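Local atomic coordinates of multi-copper Oxidase CueO (Ochrobactrum, PDB entry 6EVG), a protein that is a laccase-like multicopper oxidase that oxidises lignin model compounds and lignosulfonate and probably passes the electrons through its copper centres to dioxygen. Residues A[394-404]-A[495-503]. Numbering follows the deposited sequence.
Sequences ALTSGVEMAIA and HEDVGMMAQ. With CU (copper (II) ion), chain B.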
ATOM      1  N   ALA A 394      16.877 -11.914   7.069  1.00 15.53           N
ATOM      2  CA  ALA A 394      16.384 -11.275   8.291  1.00 13.67           C
ATOM      3  C   ALA A 394      16.377 -12.233   9.480  1.00 14.00           C
ATOM      4  O   ALA A 394      16.903 -11.904  10.541  1.00 14.54           O
ATOM      5  CB  ALA A 394      15.001 -10.742   8.057  1.00 15.19           C
ATOM      6  N   LEU A 395      15.796 -13.425   9.300  1.00 15.65           N
ATOM      7  CA  LEU A 395      15.605 -14.333  10.449  1.00 17.55           C
ATOM      8  C   LEU A 395      16.888 -14.804  11.066  1.00 17.82           C
ATOM      9  O   LEU A 395      16.858 -15.139  12.264  1.00 22.88           O
ATOM     10  CB  LEU A 395      14.689 -15.527  10.128  1.00 21.25           C
ATOM     11  CG  LEU A 395      13.235 -15.126   9.884  1.00 22.55           C
ATOM     12  CD1 LEU A 395      12.408 -16.347   9.566  1.00 28.20           C
ATOM     13  CD2 LEU A 395      12.633 -14.395  11.106  1.00 25.54           C
ATOM     14  N   THR A 396      17.957 -14.932  10.287  1.00 17.52           N
ATOM     15  CA  THR A 396      19.225 -15.451  10.789  1.00 19.05           C
ATOM     16  C   THR A 396      20.284 -14.356  10.984  1.00 17.65           C
ATOM     17  O   THR A 396      21.411 -14.654  11.403  1.00 20.45           O
ATOM     18  CB  THR A 396      19.794 -16.505   9.859  1.00 21.31           C
ATOM     19  OG1 THR A 396      19.996 -15.934   8.568  1.00 25.47           O
ATOM     20  CG2 THR A 396      18.881 -17.715   9.768  1.00 26.11           C
ATOM     21  N   SER A 397      19.937 -13.098  10.746  1.00 15.53           N
ATOM     22  CA  SER A 397      20.897 -12.001  10.815  1.00 15.31           C
ATOM     23  C   SER A 397      21.318 -11.629  12.218  1.00 17.09           C
ATOM     24  O   SER A 397      22.338 -10.944  12.380  1.00 19.53           O
ATOM     25  CB  SER A 397      20.303 -10.770  10.120  1.00 16.35           C
ATOM     26  OG  SER A 397      19.206 -10.256  10.846  1.00 14.94           O
ATOM     27  N   GLY A 398      20.463 -11.909  13.195  1.00 15.37           N
ATOM     28  CA  GLY A 398      20.649 -11.324  14.543  1.00 17.69           C
ATOM     29  C   GLY A 398      20.060  -9.982  14.781  1.00 16.20           C
ATOM     30  O   GLY A 398      19.987  -9.551  15.935  1.00 19.67           O
ATOM     31  N   VAL A 399      19.625  -9.297  13.721  1.00 15.23           N
ATOM     32  CA  VAL A 399      19.021  -7.994  13.897  1.00 14.58           C
ATOM     33  C   VAL A 399      17.626  -8.188  14.452  1.00 14.08           C
ATOM     34  O   VAL A 399      16.867  -9.057  13.964  1.00 15.54           O
ATOM     35  CB  VAL A 399      18.943  -7.278  12.508  1.00 14.91           C
ATOM     36  CG1 VAL A 399      18.150  -6.006  12.590  1.00 16.86           C
ATOM     37  CG2 VAL A 399      20.330  -7.067  11.914  1.00 15.91           C
ATOM     38  N   GLU A 400      17.223  -7.374  15.411  1.00 14.78           N
ATOM     39  CA  GLU A 400      15.896  -7.418  15.993  1.00 15.08           C
ATOM     40  C   GLU A 400      15.364  -6.019  16.188  1.00 13.52           C
ATOM     41  O   GLU A 400      16.119  -5.108  16.564  1.00 16.33           O
ATOM     42  CB  GLU A 400      15.856  -8.187  17.323  1.00 17.62           C
ATOM     43  CG  GLU A 400      16.363  -9.648  17.294  1.00 20.46           C
ATOM     44  CD  GLU A 400      16.338 -10.323  18.671  1.00 32.20           C
ATOM     45  OE1 GLU A 400      16.118  -9.667  19.697  1.00 37.11           O
ATOM     46  OE2 GLU A 400      16.637 -11.512  18.753  1.00 36.88           O
ATOM     47  N   MET A 401      14.066  -5.838  16.005  1.00 12.22           N
ATOM     48  CA  MET A 401      13.356  -4.597  16.287  1.00 11.38           C
ATOM     49  C   MET A 401      12.025  -4.962  16.912  1.00 10.89           C
ATOM     50  O   MET A 401      11.623  -6.157  16.973  1.00 11.94           O
ATOM     51  CB  MET A 401      13.164  -3.798  14.987  1.00 11.46           C
ATOM     52  CG  MET A 401      14.430  -3.353  14.393  1.00 12.52           C
ATOM     53  SD  MET A 401      14.144  -2.322  12.932  1.00 12.50           S
ATOM     54  CE  MET A 401      15.780  -2.100  12.396  1.00 14.66           C
ATOM     55  N   ALA A 402      11.277  -3.979  17.335  1.00 10.78           N
ATOM     56  CA  ALA A 402       9.997  -4.204  18.002  1.00 10.64           C
ATOM     57  C   ALA A 402       9.067  -3.047  17.771  1.00 10.40           C
ATOM     58  O   ALA A 402       9.490  -1.884  17.619  1.00 13.27           O
ATOM     59  CB  ALA A 402      10.165  -4.399  19.514  1.00 12.46           C
ATOM     60  N   ILE A 403       7.771  -3.328  17.778  1.00  9.81           N
ATOM     61  CA  ILE A 403       6.713  -2.343  17.870  1.00  9.96           C
ATOM     62  C   ILE A 403       5.935  -2.398  19.194  1.00 10.48           C
ATOM     63  O   ILE A 403       5.439  -1.382  19.688  1.00 11.06           O
ATOM     64  CB  ILE A 403       5.745  -2.364  16.638  1.00 10.35           C
ATOM     65  CG1 ILE A 403       4.892  -1.093  16.537  1.00 12.03           C
ATOM     66  CG2 ILE A 403       4.885  -3.602  16.586  1.00  9.89           C
ATOM     67  CD1 ILE A 403       4.171  -0.981  15.205  1.00 14.05           C
ATOM     68  N   ALA A 404       5.813  -3.605  19.757  1.00 10.65           N
ATOM     69  CA  ALA A 404       5.081  -3.825  21.004  1.00 11.40           C
ATOM     70  C   ALA A 404       5.973  -4.257  22.146  1.00 13.00           C
ATOM     71  O   ALA A 404       5.678  -5.235  22.880  1.00 15.98           O
ATOM     72  CB  ALA A 404       3.934  -4.783  20.798  1.00 13.13           C
ATOM     73  N   HIS A 495      12.043  -3.994   8.319  1.00  9.13           N
ATOM     74  CA  HIS A 495      11.761  -3.786   9.761  1.00  9.54           C
ATOM     75  C   HIS A 495      10.751  -4.838  10.209  1.00  9.37           C
ATOM     76  O   HIS A 495      10.909  -5.426  11.285  1.00  9.85           O
ATOM     77  CB  HIS A 495      11.242  -2.385  10.020  1.00 10.04           C
ATOM     78  CG  HIS A 495      12.267  -1.337   9.825  1.00 10.31           C
ATOM     79  ND1 HIS A 495      11.885  -0.009   9.935  1.00 12.14           N
ATOM     80  CD2 HIS A 495      13.599  -1.392   9.569  1.00 11.15           C
ATOM     81  CE1 HIS A 495      13.009   0.685   9.784  1.00 12.01           C
ATOM     82  NE2 HIS A 495      14.043  -0.114   9.536  1.00 12.82           N
ATOM     83  N   GLU A 496       9.682  -5.030   9.438  1.00  9.63           N
ATOM     84  CA  GLU A 496       8.709  -6.068   9.767  1.00 10.94           C
ATOM     85  C   GLU A 496       9.413  -7.462   9.870  1.00  9.77           C
ATOM     86  O   GLU A 496       9.160  -8.219  10.794  1.00 11.11           O
ATOM     87  CB  GLU A 496       7.685  -6.071   8.621  1.00 15.24           C
ATOM     88  CG  GLU A 496       6.579  -7.040   8.727  1.00 16.99           C
ATOM     89  CD  GLU A 496       5.827  -7.114   7.389  1.00 19.63           C
ATOM     90  OE1 GLU A 496       5.503  -6.115   6.793  1.00 19.69           O
ATOM     91  OE2 GLU A 496       5.690  -8.168   7.025  1.00 19.76           O
ATOM     92  N   ASP A 497      10.290  -7.765   8.906  1.00  9.55           N
ATOM     93  CA  ASP A 497      10.947  -9.075   8.857  1.00 10.08           C
ATOM     94  C   ASP A 497      11.890  -9.293  10.057  1.00 10.17           C
ATOM     95  O   ASP A 497      12.062 -10.440  10.457  1.00 12.24           O
ATOM     96  CB  ASP A 497      11.727  -9.282   7.569  1.00 10.50           C
ATOM     97  CG  ASP A 497      10.889  -9.635   6.335  1.00 10.14           C
ATOM     98  OD1 ASP A 497       9.723 -10.083   6.505  1.00 11.82           O
ATOM     99  OD2 ASP A 497      11.454  -9.560   5.227  1.00 11.22           O
ATOM    100  N   VAL A 498      12.448  -8.242  10.653  1.00  9.81           N
ATOM    101  CA  VAL A 498      13.299  -8.394  11.824  1.00 10.56           C
ATOM    102  C   VAL A 498      12.541  -8.155  13.117  1.00  9.81           C
ATOM    103  O   VAL A 498      13.168  -8.124  14.218  1.00 11.47           O
ATOM    104  CB  VAL A 498      14.577  -7.542  11.725  1.00 11.15           C
ATOM    105  CG1 VAL A 498      15.428  -7.931  10.570  1.00 12.33           C
ATOM    106  CG2 VAL A 498      14.278  -6.017  11.768  1.00 11.35           C
ATOM    107  N   GLY A 499      11.212  -8.079  13.091  1.00 10.79           N
ATOM    108  CA  GLY A 499      10.427  -8.098  14.308  1.00 10.65           C
ATOM    109  C   GLY A 499       9.541  -6.933  14.658  1.00  9.74           C
ATOM    110  O   GLY A 499       8.858  -6.984  15.680  1.00  9.71           O
ATOM    111  N   MET A 500       9.521  -5.875  13.808  1.00  9.67           N
ATOM    112  CA  MET A 500       8.704  -4.707  14.110  1.00  9.52           C
ATOM    113  C   MET A 500       7.241  -4.940  13.701  1.00  9.26           C
ATOM    114  O   MET A 500       6.681  -4.357  12.757  1.00 10.13           O
ATOM    115  CB  MET A 500       9.305  -3.509  13.375  1.00 10.73           C
ATOM    116  CG  MET A 500       8.786  -2.209  13.831  1.00 11.51           C
ATOM    117  SD  MET A 500       9.711  -0.724  13.277  1.00 12.73           S
ATOM    118  CE  MET A 500      11.039  -0.562  14.369  1.00 12.75           C
ATOM    119  N   MET A 501       6.645  -5.882  14.452  1.00  8.82           N
ATOM    120  CA  MET A 501       5.319  -6.400  14.195  1.00  8.87           C
ATOM    121  C   MET A 501       4.751  -6.989  15.454  1.00  8.63           C
ATOM    122  O   MET A 501       5.484  -7.448  16.334  1.00  9.56           O
ATOM    123  CB  MET A 501       5.395  -7.475  13.056  1.00  9.98           C
ATOM    124  CG  MET A 501       4.065  -8.075  12.674  1.00  9.61           C
ATOM    125  SD  MET A 501       3.983  -8.666  10.958  1.00 10.93           S
ATOM    126  CE  MET A 501       5.169  -9.987  11.011  1.00 14.78           C
ATOM    127  N   ALA A 502       3.426  -6.972  15.542  1.00  8.98           N
ATOM    128  CA  ALA A 502       2.680  -7.446  16.711  1.00  9.16           C
ATOM    129  C   ALA A 502       1.325  -7.941  16.242  1.00  8.98           C
ATOM    130  O   ALA A 502       0.927  -7.766  15.088  1.00  9.47           O
ATOM    131  CB  ALA A 502       2.532  -6.285  17.709  1.00 10.26           C
ATOM    132  N   GLN A 503       0.609  -8.612  17.145  1.00  9.92           N
ATOM    133  CA  GLN A 503      -0.628  -9.311  16.821  1.00 10.96           C
ATOM    134  C   GLN A 503      -1.757  -8.955  17.769  1.00  9.74           C
ATOM    135  O   GLN A 503      -1.514  -8.711  18.981  1.00 10.71           O
ATOM    136  CB  GLN A 503      -0.388 -10.906  17.024  1.00 14.14           C
ATOM    137  CG  GLN A 503       0.722 -11.399  16.231  1.00 15.06           C
ATOM    138  CD  GLN A 503       0.700 -12.869  16.095  1.00 13.54           C
ATOM    139  OE1 GLN A 503       0.646 -13.320  14.963  1.00 17.20           O
ATOM    140  NE2 GLN A 503       0.910 -13.625  17.211  1.00 13.33           N
TER
HETATM  141 CU    CU B 601      10.089   0.771  10.346  1.00 12.62          CU
HETATM  142  O   HOH W   1       6.802  -6.027  18.397  1.00 10.90           O
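His495 and Met401 meet through a sulfur-aromatic contact: Met401 SD lies 3.9 Å from the centroid of the His495 imidazole, 28° off its normal, hence over a face. The ring's rotation is fixed at two points, by ND1 bound to copper at 2.0 Å and NE2 hydrogen-bonded to the Met195 carbonyl. Next, Asp497 CB packs on Ala394 CB, while its OD1 and OD2 accept hydrogen bonds from Thr138 N and Ala139 N. Val498 spreads its branches: CG1 meets Ala394 CB and Val399 CG1, whereas CG2, which falls between its own N and C, reaches Met401 CG at 3.7 Å. Met401 N donates to Val498 O (3.0 Å, 152° at the hydrogen). Gly499, at positive phi, completes a Schellman motif that ends the helix, with Met500 N on His495 O and Gly499 N on Glu496 O. Met500 then bends at chi3 (-82°), bringing CE 3.8 Å from Met401 SD; its own SD, 3.3 Å from copper, is a long, probably axial neighbour. Beyond it, water 1 bridges Ile403 N and Met501 O, and Ala502 CB touches Ile403 CG2 and Ala404 CB at 3.7 Å each. With Cys490 and His434 as the other close ligands, this is the type 1 copper site of a cupredoxin domain, the 394-404 loop packing along the helix end and turn.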